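Inorganic pyrophosphatase (Neisseria gonorrhoeae, PDB 5TEA) catalyses, most likely, the magnesium-dependent hydrolysis of inorganic pyrophosphate to two phosphate ions, working as a homohexamer. Local coordinates at residues 24-34 with 88-99; 99-107 with 159-170. All coordinates share one frame; numbering follows the deposited sequence.

Contact 1. Residues 24-34 with 88-99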
loop_
_atom_site.group_PDB
_atom_site.type_symbol
_atom_site.label_atom_id
_atom_site.label_comp_id
_atom_site.label_asym_id
_atom_site.label_seq_id
_atom_site.Cartn_x
_atom_site.Cartn_y
_atom_site.Cartn_z
ATOM N N GLY B 24 2.189 -34.849 -2.256
ATOM C CA GLY B 24 1.397 -33.648 -2.091
ATOM C C GLY B 24 2.181 -32.361 -2.012
ATOM O O GLY B 24 1.616 -31.334 -1.627
ATOM N N ILE B 25 3.462 -32.374 -2.350
ATOM C CA ILE B 25 4.282 -31.164 -2.380
ATOM C C ILE B 25 4.704 -30.979 -3.827
ATOM O O ILE B 25 5.530 -31.745 -4.332
ATOM C CB ILE B 25 5.505 -31.257 -1.452
ATOM C CG1 ILE B 25 5.084 -31.705 -0.054
ATOM C CG2 ILE B 25 6.246 -29.890 -1.387
ATOM C CD1 ILE B 25 4.195 -30.732 0.648
ATOM N N ILE B 26 4.125 -29.983 -4.508
ATOM C CA ILE B 26 4.346 -29.786 -5.935
ATOM C C ILE B 26 5.035 -28.445 -6.169
ATOM O O ILE B 26 5.118 -27.601 -5.278
ATOM C CB ILE B 26 3.034 -29.848 -6.728
ATOM C CG1 ILE B 26 2.137 -28.669 -6.321
ATOM C CG2 ILE B 26 2.375 -31.225 -6.532
ATOM C CD1 ILE B 26 0.837 -28.594 -7.075
ATOM N N ASN B 27 5.484 -28.236 -7.412
ATOM C CA ASN B 27 6.083 -26.965 -7.806
ATOM C C ASN B 27 5.016 -26.093 -8.450
ATOM O O ASN B 27 4.257 -26.564 -9.303
ATOM C CB ASN B 27 7.260 -27.183 -8.768
ATOM C CG ASN B 27 8.412 -27.937 -8.118
ATOM O OD1 ASN B 27 8.700 -27.740 -6.944
ATOM N ND2 ASN B 27 9.056 -28.817 -8.873
ATOM N N VAL B 28 4.960 -24.827 -8.040
ATOM C CA VAL B 28 3.973 -23.869 -8.528
ATOM C C VAL B 28 4.703 -22.608 -8.957
ATOM O O VAL B 28 5.629 -22.157 -8.275
ATOM C CB VAL B 28 2.911 -23.554 -7.444
ATOM C CG1 VAL B 28 2.036 -22.373 -7.855
ATOM C CG2 VAL B 28 2.050 -24.794 -7.222
ATOM N N VAL B 29 4.322 -22.063 -10.112
ATOM C CA VAL B 29 4.822 -20.778 -10.584
ATOM C C VAL B 29 3.703 -19.753 -10.433
ATOM O O VAL B 29 2.594 -19.962 -10.937
ATOM C CB VAL B 29 5.315 -20.874 -12.042
ATOM C CG1 VAL B 29 5.640 -19.487 -12.603
ATOM C CG2 VAL B 29 6.542 -21.781 -12.126
ATOM N N ASN B 30 3.981 -18.645 -9.732
ATOM C CA ASN B 30 2.948 -17.645 -9.477
ATOM C C ASN B 30 2.842 -16.681 -10.650
ATOM O O ASN B 30 3.860 -16.155 -11.130
ATOM C CB ASN B 30 3.228 -16.854 -8.195
ATOM C CG ASN B 30 2.022 -16.031 -7.750
ATOM O OD1 ASN B 30 0.947 -16.577 -7.501
ATOM N ND2 ASN B 30 2.196 -14.715 -7.648
ATOM N N GLU B 31 1.612 -16.440 -11.107
ATOM C CA GLU B 31 1.380 -15.458 -12.174
ATOM C C GLU B 31 0.753 -14.160 -11.690
ATOM O O GLU B 31 1.121 -13.091 -12.179
ATOM C CB GLU B 31 0.484 -16.048 -13.271
ATOM C CG GLU B 31 1.069 -17.258 -13.984
ATOM C CD GLU B 31 0.003 -18.106 -14.645
ATOM O OE1 GLU B 31 0.049 -18.254 -15.878
ATOM O OE2 GLU B 31 -0.876 -18.637 -13.926
ATOM N N ILE B 32 -0.220 -14.218 -10.777
ATOM C CA ILE B 32 -1.013 -13.055 -10.402
ATOM C C ILE B 32 -0.994 -12.908 -8.888
ATOM O O ILE B 32 -1.420 -13.822 -8.178
ATOM C CB ILE B 32 -2.472 -13.163 -10.876
ATOM C CG1 ILE B 32 -2.556 -13.377 -12.390
ATOM C CG2 ILE B 32 -3.218 -11.869 -10.497
ATOM C CD1 ILE B 32 -4.015 -13.671 -12.883
ATOM N N PRO B 33 -0.569 -11.769 -8.348
ATOM C CA PRO B 33 -0.727 -11.530 -6.905
ATOM C C PRO B 33 -2.192 -11.454 -6.504
ATOM O O PRO B 33 -3.021 -10.873 -7.212
ATOM C CB PRO B 33 -0.048 -10.170 -6.696
ATOM C CG PRO B 33 0.782 -9.937 -7.953
ATOM C CD PRO B 33 0.028 -10.611 -9.038
ATOM N N ALA B 34 -2.504 -12.027 -5.343
ATOM C CA ALA B 34 -3.822 -11.827 -4.756
ATOM C C ALA B 34 -4.128 -10.340 -4.677
ATOM O O ALA B 34 -3.249 -9.537 -4.367
ATOM C CB ALA B 34 -3.871 -12.420 -3.347
ATOM N N PRO B 88 0.168 -10.952 -0.506
ATOM C CA PRO B 88 0.289 -11.347 -1.923
ATOM C C PRO B 88 1.713 -11.713 -2.332
ATOM O O PRO B 88 2.697 -11.129 -1.864
ATOM C CB PRO B 88 -0.207 -10.106 -2.686
ATOM C CG PRO B 88 -1.069 -9.377 -1.718
ATOM C CD PRO B 88 -0.479 -9.635 -0.350
ATOM N N LEU B 89 1.805 -12.699 -3.221
ATOM C CA LEU B 89 3.058 -13.107 -3.836
ATOM C C LEU B 89 3.258 -12.418 -5.184
ATOM O O LEU B 89 2.306 -12.239 -5.945
ATOM C CB LEU B 89 3.053 -14.632 -4.002
ATOM C CG LEU B 89 4.373 -15.364 -4.173
ATOM C CD1 LEU B 89 5.305 -15.031 -3.022
ATOM C CD2 LEU B 89 4.138 -16.881 -4.284
ATOM N N ALA B 90 4.502 -12.036 -5.484
ATOM C CA ALA B 90 4.794 -11.365 -6.751
ATOM C C ALA B 90 4.760 -12.321 -7.946
ATOM O O ALA B 90 5.056 -13.516 -7.834
ATOM C CB ALA B 90 6.164 -10.687 -6.694
ATOM N N THR B 91 4.433 -11.764 -9.112
ATOM C CA THR B 91 4.527 -12.503 -10.372
ATOM C C THR B 91 5.948 -13.004 -10.596
ATOM O O THR B 91 6.913 -12.255 -10.439
ATOM C CB THR B 91 4.129 -11.604 -11.556
ATOM O OG1 THR B 91 2.768 -11.175 -11.430
ATOM C CG2 THR B 91 4.348 -12.317 -12.902
ATOM N N GLY B 92 6.083 -14.270 -10.983
ATOM C CA GLY B 92 7.338 -14.764 -11.502
ATOM C C GLY B 92 8.144 -15.619 -10.549
ATOM O O GLY B 92 9.134 -16.212 -10.984
ATOM N N VAL B 93 7.788 -15.695 -9.290
ATOM C CA VAL B 93 8.513 -16.568 -8.370
ATOM C C VAL B 93 7.845 -17.935 -8.373
ATOM O O VAL B 93 6.634 -18.064 -8.566
ATOM C CB VAL B 93 8.580 -15.990 -6.938
ATOM C CG1 VAL B 93 9.187 -14.589 -6.939
ATOM C CG2 VAL B 93 7.212 -16.000 -6.281
ATOM N N PHE B 94 8.647 -18.977 -8.184
ATOM C CA PHE B 94 8.113 -20.320 -8.041
ATOM C C PHE B 94 8.380 -20.808 -6.624
ATOM O O PHE B 94 9.226 -20.263 -5.912
ATOM C CB PHE B 94 8.708 -21.281 -9.074
ATOM C CG PHE B 94 10.089 -21.780 -8.727
ATOM C CD1 PHE B 94 11.215 -21.047 -9.081
ATOM C CD2 PHE B 94 10.262 -22.979 -8.060
ATOM C CE1 PHE B 94 12.490 -21.502 -8.766
ATOM C CE2 PHE B 94 11.541 -23.432 -7.730
ATOM C CZ PHE B 94 12.646 -22.699 -8.096
ATOM N N LEU B 95 7.634 -21.832 -6.211
ATOM C CA LEU B 95 7.738 -22.339 -4.848
ATOM C C LEU B 95 7.291 -23.794 -4.796
ATOM O O LEU B 95 6.518 -24.262 -5.636
ATOM C CB LEU B 95 6.891 -21.517 -3.874
ATOM C CG LEU B 95 5.360 -21.696 -3.969
ATOM C CD1 LEU B 95 4.720 -21.286 -2.650
ATOM C CD2 LEU B 95 4.772 -20.864 -5.109
ATOM N N GLU B 96 7.780 -24.494 -3.782
ATOM C CA GLU B 96 7.194 -25.764 -3.389
ATOM C C GLU B 96 5.940 -25.479 -2.581
ATOM O O GLU B 96 5.964 -24.678 -1.635
ATOM C CB GLU B 96 8.202 -26.582 -2.576
ATOM C CG GLU B 96 9.429 -26.913 -3.402
ATOM C CD GLU B 96 10.362 -27.902 -2.717
ATOM O OE1 GLU B 96 10.038 -28.337 -1.596
ATOM O OE2 GLU B 96 11.417 -28.231 -3.302
ATOM N N ALA B 97 4.837 -26.119 -2.963
ATOM C CA ALA B 97 3.542 -25.830 -2.367
ATOM C C ALA B 97 2.840 -27.122 -1.982
ATOM O O ALA B 97 2.944 -28.127 -2.687
ATOM C CB ALA B 97 2.658 -25.027 -3.327
ATOM N N ARG B 98 2.101 -27.081 -0.881
ATOM C CA ARG B 98 1.319 -28.240 -0.466
ATOM C C ARG B 98 -0.044 -28.189 -1.142
ATOM O O ARG B 98 -0.702 -27.145 -1.136
ATOM C CB ARG B 98 1.158 -28.282 1.058
ATOM C CG ARG B 98 0.049 -29.223 1.536
ATOM C CD ARG B 98 -0.074 -29.247 3.060
ATOM N NE ARG B 98 1.005 -30.008 3.683
ATOM C CZ ARG B 98 1.011 -31.330 3.848
ATOM N NH1 ARG B 98 -0.013 -32.073 3.445
ATOM N NH2 ARG B 98 2.049 -31.911 4.427
ATOM N N VAL B 99 -0.452 -29.316 -1.731
ATOM C CA VAL B 99 -1.783 -29.486 -2.321
ATOM C C VAL B 99 -2.784 -29.726 -1.192
ATOM O O VAL B 99 -2.651 -30.702 -0.443
ATOM C CB VAL B 99 -1.794 -30.671 -3.296
ATOM C CG1 VAL B 99 -3.220 -30.941 -3.827
ATOM C CG2 VAL B 99 -0.804 -30.474 -4.426
HETATM O O HOH W 1 11.460 -27.098 -6.456
#
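Two antiparallel strands of the central pyrophosphatase barrel, 25-32 and 94-99, pair here at 136° between their directions, with I26 and V28 in hydrogen-bonded pairs with A97 and L95. Each pair is closed by two backbone bonds, the shortest being A97 N to I26 O at 2.8 Å. The ladder runs on to V99 N, which donates to G24 O, and at the other end N30 N donates to V93 O. On the face carrying I26, V28, L95 and A97 the side chains make an apolar layer: CD1 of I26 meets CG2 of V99 at 3.6 Å, the two side chains crossing at about a right angle, while CG2 of V28 lies 3.9 Å from CB of A97. Strand 110-119 covers this layer through C117 and I115. The face with N27, V29, F94 and E96 is more polar. N27 and E96 run side by side, and a water donates to OD1 of N27 and, weakly, to OE2 of E96; ND2 of N27 is held by T17 O.

Just before F94, segment 88-99 makes a type II turn from A90 to V93, with G92 N bonded to N30 O. N30 reaches into this turn: chi1 of -167° sets its amide opposite the backbone N, and ND2 donates to A90 O at 3.1 Å, nearly straight at 167° yet entering above that carbonyl's plane. T91 OG1 donates to E31 O at 2.6 Å, also from above the plane, and CB of P33 packs 3.2 Å from L89 O. F94 and L95 also pair in parallel with a strand of a second subunit, so the sheet of this twisted antiparallel ladder, part of the pyrophosphatase barrel, runs on into a second subunit of the hexamer.

Contact 2. Residues 99-107 with 159-170. Unlike the reference sequence in segment 159-170: G166 (reference Asp).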
loop_
_atom_site.group_PDB
_atom_site.type_symbol
_atom_site.label_atom_id
_atom_site.label_comp_id
_atom_site.label_asym_id
_atom_site.label_seq_id
_atom_site.Cartn_x
_atom_site.Cartn_y
_atom_site.Cartn_z
ATOM N N VAL B 99 -0.452 -29.316 -1.731
ATOM C CA VAL B 99 -1.783 -29.486 -2.321
ATOM C C VAL B 99 -2.784 -29.726 -1.192
ATOM O O VAL B 99 -2.651 -30.702 -0.443
ATOM C CB VAL B 99 -1.794 -30.671 -3.296
ATOM C CG1 VAL B 99 -3.220 -30.941 -3.827
ATOM C CG2 VAL B 99 -0.804 -30.474 -4.426
ATOM N N ILE B 100 -3.796 -28.868 -1.066
ATOM C CA ILE B 100 -4.805 -29.066 -0.025
ATOM C C ILE B 100 -6.205 -29.331 -0.563
ATOM O O ILE B 100 -7.095 -29.666 0.239
ATOM C CB ILE B 100 -4.849 -27.905 1.001
ATOM C CG1 ILE B 100 -5.378 -26.611 0.368
ATOM C CG2 ILE B 100 -3.491 -27.728 1.712
ATOM C CD1 ILE B 100 -5.701 -25.526 1.392
ATOM N N GLY B 101 -6.438 -29.237 -1.870
ATOM C CA GLY B 101 -7.756 -29.494 -2.417
ATOM C C GLY B 101 -7.812 -29.116 -3.888
ATOM O O GLY B 101 -6.795 -28.762 -4.496
ATOM N N VAL B 102 -9.012 -29.212 -4.456
ATOM C CA VAL B 102 -9.229 -28.810 -5.848
ATOM C C VAL B 102 -10.586 -28.147 -5.979
ATOM O O VAL B 102 -11.578 -28.603 -5.398
ATOM C CB VAL B 102 -9.075 -29.994 -6.830
ATOM C CG1 VAL B 102 -9.975 -31.196 -6.445
ATOM C CG2 VAL B 102 -9.282 -29.542 -8.278
ATOM N N MET B 103 -10.613 -27.030 -6.710
ATOM C CA MET B 103 -11.860 -26.403 -7.114
ATOM C C MET B 103 -12.227 -26.971 -8.481
ATOM O O MET B 103 -11.582 -26.639 -9.477
ATOM C CB MET B 103 -11.705 -24.880 -7.162
ATOM C CG MET B 103 -13.016 -24.169 -7.380
ATOM S SD MET B 103 -12.793 -22.382 -7.500
ATOM C CE MET B 103 -12.233 -22.235 -9.192
ATOM N N LYS B 104 -13.231 -27.866 -8.527
ATOM C CA LYS B 104 -13.707 -28.376 -9.805
ATOM C C LYS B 104 -14.517 -27.294 -10.505
ATOM O O LYS B 104 -15.473 -26.758 -9.936
ATOM C CB LYS B 104 -14.567 -29.627 -9.613
ATOM C CG LYS B 104 -13.793 -30.795 -9.027
ATOM C CD LYS B 104 -12.786 -31.348 -10.020
ATOM C CE LYS B 104 -13.487 -32.076 -11.161
ATOM N NZ LYS B 104 -12.555 -32.778 -12.087
ATOM N N PHE B 105 -14.155 -26.991 -11.749
ATOM C CA PHE B 105 -14.618 -25.750 -12.357
ATOM C C PHE B 105 -14.811 -25.960 -13.847
ATOM O O PHE B 105 -14.000 -26.614 -14.508
ATOM C CB PHE B 105 -13.614 -24.629 -12.088
ATOM C CG PHE B 105 -14.057 -23.267 -12.547
ATOM C CD1 PHE B 105 -15.167 -22.653 -11.991
ATOM C CD2 PHE B 105 -13.321 -22.584 -13.498
ATOM C CE1 PHE B 105 -15.564 -21.379 -12.418
ATOM C CE2 PHE B 105 -13.692 -21.303 -13.923
ATOM C CZ PHE B 105 -14.814 -20.704 -13.378
ATOM N N VAL B 106 -15.886 -25.386 -14.369
ATOM C CA VAL B 106 -16.189 -25.432 -15.787
ATOM C C VAL B 106 -16.210 -24.000 -16.284
ATOM O O VAL B 106 -16.868 -23.138 -15.686
ATOM C CB VAL B 106 -17.523 -26.150 -16.060
ATOM C CG1 VAL B 106 -17.880 -26.063 -17.539
ATOM C CG2 VAL B 106 -17.413 -27.615 -15.613
ATOM N N ASP B 107 -15.467 -23.746 -17.353
ATOM C CA ASP B 107 -15.287 -22.407 -17.914
ATOM C C ASP B 107 -15.501 -22.546 -19.409
ATOM O O ASP B 107 -14.736 -23.251 -20.078
ATOM C CB ASP B 107 -13.883 -21.880 -17.599
ATOM C CG ASP B 107 -13.686 -20.419 -17.975
ATOM O OD1 ASP B 107 -14.460 -19.869 -18.777
ATOM O OD2 ASP B 107 -12.720 -19.815 -17.458
ATOM N N THR B 159 -19.477 -20.171 -16.200
ATOM C CA THR B 159 -18.431 -20.059 -15.184
ATOM C C THR B 159 -19.045 -20.694 -13.940
ATOM O O THR B 159 -19.831 -20.045 -13.244
ATOM C CB THR B 159 -18.003 -18.604 -14.907
ATOM O OG1 THR B 159 -19.151 -17.812 -14.539
ATOM C CG2 THR B 159 -17.334 -17.981 -16.135
ATOM N N LYS B 160 -18.719 -21.957 -13.659
ATOM C CA LYS B 160 -19.435 -22.686 -12.619
ATOM C C LYS B 160 -18.480 -23.530 -11.798
ATOM O O LYS B 160 -17.833 -24.437 -12.330
ATOM C CB LYS B 160 -20.525 -23.582 -13.204
ATOM C CG LYS B 160 -21.318 -24.344 -12.150
ATOM C CD LYS B 160 -21.884 -23.393 -11.105
ATOM C CE LYS B 160 -22.852 -24.104 -10.157
ATOM N NZ LYS B 160 -23.333 -23.184 -9.076
ATOM N N VAL B 161 -18.443 -23.263 -10.499
ATOM C CA VAL B 161 -17.767 -24.144 -9.550
ATOM C C VAL B 161 -18.690 -25.316 -9.246
ATOM O O VAL B 161 -19.780 -25.133 -8.689
ATOM C CB VAL B 161 -17.387 -23.395 -8.267
ATOM C CG1 VAL B 161 -16.762 -24.385 -7.266
ATOM C CG2 VAL B 161 -16.438 -22.209 -8.585
ATOM N N GLU B 162 -18.260 -26.523 -9.626
ATOM C CA GLU B 162 -19.097 -27.711 -9.542
ATOM C C GLU B 162 -19.012 -28.393 -8.190
ATOM O O GLU B 162 -20.009 -28.962 -7.731
ATOM C CB GLU B 162 -18.697 -28.721 -10.617
ATOM C CG GLU B 162 -18.767 -28.177 -12.032
ATOM C CD GLU B 162 -20.194 -28.035 -12.546
ATOM O OE1 GLU B 162 -21.148 -28.278 -11.780
ATOM O OE2 GLU B 162 -20.363 -27.680 -13.728
ATOM N N SER B 163 -17.845 -28.337 -7.553
ATOM C CA SER B 163 -17.618 -28.974 -6.262
ATOM C C SER B 163 -16.232 -28.590 -5.780
ATOM O O SER B 163 -15.403 -28.074 -6.535
ATOM C CB SER B 163 -17.728 -30.495 -6.342
ATOM O OG SER B 163 -16.649 -31.036 -7.091
ATOM N N TRP B 164 -15.992 -28.876 -4.505
ATOM C CA TRP B 164 -14.690 -28.718 -3.878
ATOM C C TRP B 164 -14.199 -30.106 -3.509
ATOM O O TRP B 164 -14.910 -30.846 -2.821
ATOM C CB TRP B 164 -14.790 -27.831 -2.644
ATOM C CG TRP B 164 -15.091 -26.413 -2.979
ATOM C CD1 TRP B 164 -16.311 -25.817 -2.992
ATOM C CD2 TRP B 164 -14.142 -25.402 -3.333
ATOM N NE1 TRP B 164 -16.185 -24.483 -3.325
ATOM C CE2 TRP B 164 -14.865 -24.208 -3.547
ATOM C CE3 TRP B 164 -12.757 -25.389 -3.495
ATOM C CZ2 TRP B 164 -14.250 -23.023 -3.904
ATOM C CZ3 TRP B 164 -12.146 -24.204 -3.850
ATOM C CH2 TRP B 164 -12.887 -23.041 -4.051
ATOM N N GLY B 165 -13.017 -30.468 -4.002
ATOM C CA GLY B 165 -12.488 -31.808 -3.808
ATOM C C GLY B 165 -11.313 -31.787 -2.853
ATOM O O GLY B 165 -10.680 -30.741 -2.676
ATOM N N GLY B 166 -11.004 -32.926 -2.233
ATOM C CA GLY B 166 -9.895 -32.998 -1.308
ATOM C C GLY B 166 -8.581 -33.211 -2.039
ATOM O O GLY B 166 -8.509 -33.214 -3.268
ATOM N N ALA B 167 -7.519 -33.407 -1.252
ATOM C CA ALA B 167 -6.184 -33.478 -1.838
ATOM C C ALA B 167 -6.005 -34.722 -2.699
ATOM O O ALA B 167 -5.252 -34.687 -3.683
ATOM C CB ALA B 167 -5.110 -33.436 -0.749
ATOM N N GLU B 168 -6.682 -35.821 -2.359
ATOM C CA GLU B 168 -6.524 -37.025 -3.170
ATOM C C GLU B 168 -7.179 -36.851 -4.537
ATOM O O GLU B 168 -6.588 -37.222 -5.559
ATOM C CB GLU B 168 -7.067 -38.244 -2.431
ATOM C CG GLU B 168 -6.153 -38.713 -1.271
ATOM C CD GLU B 168 -4.669 -38.835 -1.674
ATOM O OE1 GLU B 168 -3.822 -38.147 -1.059
ATOM O OE2 GLU B 168 -4.352 -39.617 -2.604
ATOM N N GLU B 169 -8.379 -36.256 -4.588
ATOM C CA GLU B 169 -8.958 -35.911 -5.886
ATOM C C GLU B 169 -8.077 -34.914 -6.635
ATOM O O GLU B 169 -7.922 -35.013 -7.861
ATOM C CB GLU B 169 -10.383 -35.354 -5.737
ATOM C CG GLU B 169 -11.056 -35.094 -7.109
ATOM C CD GLU B 169 -12.505 -34.599 -7.042
ATOM O OE1 GLU B 169 -13.152 -34.503 -8.112
ATOM O OE2 GLU B 169 -13.010 -34.312 -5.939
ATOM N N ALA B 170 -7.502 -33.936 -5.923
ATOM C CA ALA B 170 -6.605 -32.978 -6.573
ATOM C C ALA B 170 -5.395 -33.677 -7.184
ATOM O O ALA B 170 -4.971 -33.341 -8.294
ATOM C CB ALA B 170 -6.156 -31.908 -5.579
HETATM O O HOH W 2 -12.060 -35.044 -10.538
#
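The indole of W164 has M103 lying along one face: CG sits 3.7 Å from the centroid of the six-membered ring, 20° off its normal, a CH-pi contact. This ring and that of F105 share one face of an antiparallel ladder in which strand 159-165 is added to strand 99-107 of the barrel. SD of M103 approaches the indole more obliquely, 4.3 Å from that same centroid, as a Met-aromatic contact. V161 CG1 lies over this face as well, offset toward the rim. M103 gets there because its chain leaves extended, CG opposite the backbone N (chi1 -172°), and bends only at chi3. The F105 ring has V161 CA in plane at its edge, with CD1 against CG2 of V161.

Helix 137-149 covers this side of the ladder, with F147 against M103, I140 and I143 against W164, and E144 accepting from NE1 of W164. G165 N gives V102 O a bond of 2.7 Å, in the carbonyl plane and almost straight at 178°. Opposite K104 the strand 159-165 carries one extra residue: K104 O accepts from E162 N, while K104 N donates to S163 O, a bent bond, and F105 then pairs with V161.

Past G166, at the N-cap position and different from the reference Asp, the chain turns into helix 167-183, whose first turn closes over V99 and V102. CB of A170 lies 3.6 Å from V99 CG1 and 3.7 Å from V102 CB. On this side K104 makes a salt bridge to D113, and its NZ is 4.4 Å from E169 OE1, too far for another; one water bridges them, accepting from NZ at 2.8 Å and donating to OE1 at 2.7 Å.

In the fold
From the N terminus, after helix 12-15 and the short strand 19-20, comes strand 25-32, which waits until strand 94-107 returns beside it; contact 1 thereby closes a loop that contains hairpin 38-43/48-54 and strands 64-67 and 80-83. Contact 2 opens where contact 1 ends, at V99, and closes a second loop through strand 110-119 and helix 137-149 when strand 159-165 arrives. The two loops follow in series rather than nesting or crossing. Strand 94-107 serves both, its first half holding 25-32 and its second half 159-165; the centres of the two contacts are about 18 Å apart, on opposite sides of the chain's centre. Together they tie strand 25-32 and the C-terminal helix to one sheet.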